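Local structure of 4-hydroxythreonine-4-phosphate dehydrogenase (Legionella pneumophila subsp. pneumophila, 6XMY) at residues E282-T287 with M316-K321. The protein probably catalyses the NAD(P)-dependent oxidation of 4-(phosphooxy)-L-threonine, with a divalent metal ion, in the biosynthesis of pyridoxine 5'-phosphate. Sequence-based numbering, arbitrary orientation.
With SO4 (sulfate ion), chain C.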
# COMPACT_ATOMS: atom_id res chain seq x y z
N GLU A 282 -8.85 -6.02 -7.15
CA GLU A 282 -8.41 -4.92 -7.99
C GLU A 282 -7.81 -3.77 -7.21
O GLU A 282 -7.20 -2.89 -7.82
CB GLU A 282 -9.59 -4.37 -8.82
CG GLU A 282 -10.54 -3.52 -8.00
CD GLU A 282 -11.46 -2.66 -8.85
OE1 GLU A 282 -12.65 -3.01 -8.98
OE2 GLU A 282 -10.99 -1.62 -9.37
N ALA A 283 -7.95 -3.75 -5.89
CA ALA A 283 -7.60 -2.59 -5.10
C ALA A 283 -6.10 -2.51 -4.84
O ALA A 283 -5.40 -3.53 -4.79
CB ALA A 283 -8.35 -2.60 -3.76
N VAL A 284 -5.63 -1.28 -4.67
CA VAL A 284 -4.22 -0.96 -4.47
C VAL A 284 -4.11 -0.13 -3.21
O VAL A 284 -4.91 0.78 -2.98
CB VAL A 284 -3.69 -0.14 -5.66
CG1 VAL A 284 -2.23 0.28 -5.44
CG2 VAL A 284 -3.84 -0.94 -6.96
N ASN A 285 -3.12 -0.46 -2.38
CA ASN A 285 -2.74 0.36 -1.24
C ASN A 285 -1.64 1.29 -1.72
O ASN A 285 -0.59 0.83 -2.17
CB ASN A 285 -2.28 -0.56 -0.10
CG ASN A 285 -1.50 0.17 0.99
OD1 ASN A 285 -1.48 1.40 1.08
ND2 ASN A 285 -0.84 -0.62 1.84
N ILE A 286 -1.91 2.59 -1.71
CA ILE A 286 -0.93 3.58 -2.12
C ILE A 286 -0.60 4.46 -0.93
O ILE A 286 -1.51 4.91 -0.21
CB ILE A 286 -1.40 4.39 -3.34
CG1 ILE A 286 -0.33 5.41 -3.71
CG2 ILE A 286 -2.72 5.07 -3.08
CD1 ILE A 286 -0.59 6.02 -5.00
N THR A 287 0.69 4.71 -0.71
CA THR A 287 1.13 5.58 0.37
C THR A 287 1.28 7.00 -0.18
O THR A 287 2.02 7.22 -1.15
CB THR A 287 2.45 5.11 0.96
OG1 THR A 287 2.31 3.77 1.44
CG2 THR A 287 2.86 6.02 2.11
N MET A 316 -1.78 -7.31 -7.24
CA MET A 316 -0.41 -7.01 -7.64
C MET A 316 -0.37 -6.34 -9.01
O MET A 316 0.32 -5.34 -9.21
CB MET A 316 0.43 -8.29 -7.63
CG MET A 316 1.84 -8.07 -8.20
SD MET A 316 2.86 -6.87 -7.30
CE MET A 316 3.45 -7.89 -5.96
N LEU A 317 -1.13 -6.89 -9.97
CA LEU A 317 -1.12 -6.31 -11.31
C LEU A 317 -1.65 -4.88 -11.29
O LEU A 317 -1.08 -3.99 -11.94
CB LEU A 317 -1.94 -7.17 -12.27
CG LEU A 317 -1.29 -8.49 -12.70
CD1 LEU A 317 -2.34 -9.42 -13.32
CD2 LEU A 317 -0.16 -8.23 -13.68
N ALA A 318 -2.72 -4.64 -10.54
CA ALA A 318 -3.25 -3.29 -10.39
C ALA A 318 -2.24 -2.37 -9.71
O ALA A 318 -2.11 -1.19 -10.08
CB ALA A 318 -4.56 -3.32 -9.60
N ALA A 319 -1.50 -2.88 -8.71
CA ALA A 319 -0.53 -2.05 -8.00
C ALA A 319 0.63 -1.64 -8.89
O ALA A 319 1.09 -0.49 -8.84
CB ALA A 319 -0.01 -2.78 -6.76
N VAL A 320 1.11 -2.57 -9.72
CA VAL A 320 2.16 -2.25 -10.68
C VAL A 320 1.66 -1.25 -11.71
O VAL A 320 2.35 -0.28 -12.04
CB VAL A 320 2.68 -3.54 -11.34
CG1 VAL A 320 3.68 -3.20 -12.44
CG2 VAL A 320 3.33 -4.46 -10.30
N LYS A 321 0.44 -1.45 -12.22
CA LYS A 321 -0.08 -0.53 -13.22
C LYS A 321 -0.29 0.87 -12.64
O LYS A 321 -0.01 1.87 -13.31
CB LYS A 321 -1.37 -1.09 -13.83
CG LYS A 321 -1.11 -2.28 -14.73
CD LYS A 321 -2.39 -2.95 -15.19
CE LYS A 321 -2.16 -4.43 -15.45
NZ LYS A 321 -3.32 -5.08 -16.12
S SO4 C . 1.38 -1.42 5.01
O1 SO4 C . 1.45 -0.86 3.66
O2 SO4 C . 2.40 -2.45 5.15
O3 SO4 C . 1.66 -0.35 5.96
O4 SO4 C . 0.07 -2.02 5.30
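Strand 284-288 and the C-terminal helix 314-328 pack together here through Val284, Ala318 and Ala319, in the PdxA fold of this dehydrogenase. Val284 supplies the strand side of the contact. Its CG1 is anti to the backbone N (chi1 177°), which leaves CG2 beside that N, and both methyls meet the helix. CG2 lies against the backbone between the two alanines, 3.5 Å from Ala318 C, and the side-chain atom of the helix segment nearest to CG2 is Ala318 CB, at 3.6 Å. CG1 sits against Ala319, with Ala319 CB at 4.0 Å. The small alanine side chains let the strand come close: the CA atoms of Val284 and Ala319 are 5.2 Å apart. At the start of the segment, Glu282 O approaches Ala318 CB at 3.2 Å, a tight contact without a hydrogen bond. CB of Glu282 points away from the helix. Ala283 O is hydrogen-bonded to Ser315 OG, which adds a polar tie next to the apolar contact. Ala319 O is hydrogen-bonded to Thr295 OG1, so the helix is also tied to strand 294-297.

Asn285, which follows Val284 in the strand, is a predicted substrate-binding residue. With CG anti to the backbone N (chi1 164°), the side chain reaches the sulfate, and Asn285 ND2 donates a bent hydrogen bond to sulfate O1 (2.9 Å, N-H...O angle 133°). Thr139, His138 N and Arg294 also bind this sulfate, which probably comes from the crystallisation liquor and may mark where the substrate phosphate sits. Across the two segments the chemistry is apolar, with no hydrogen bond; close methyl packing joins the helix to the strand that carries Asn285 to the anion site.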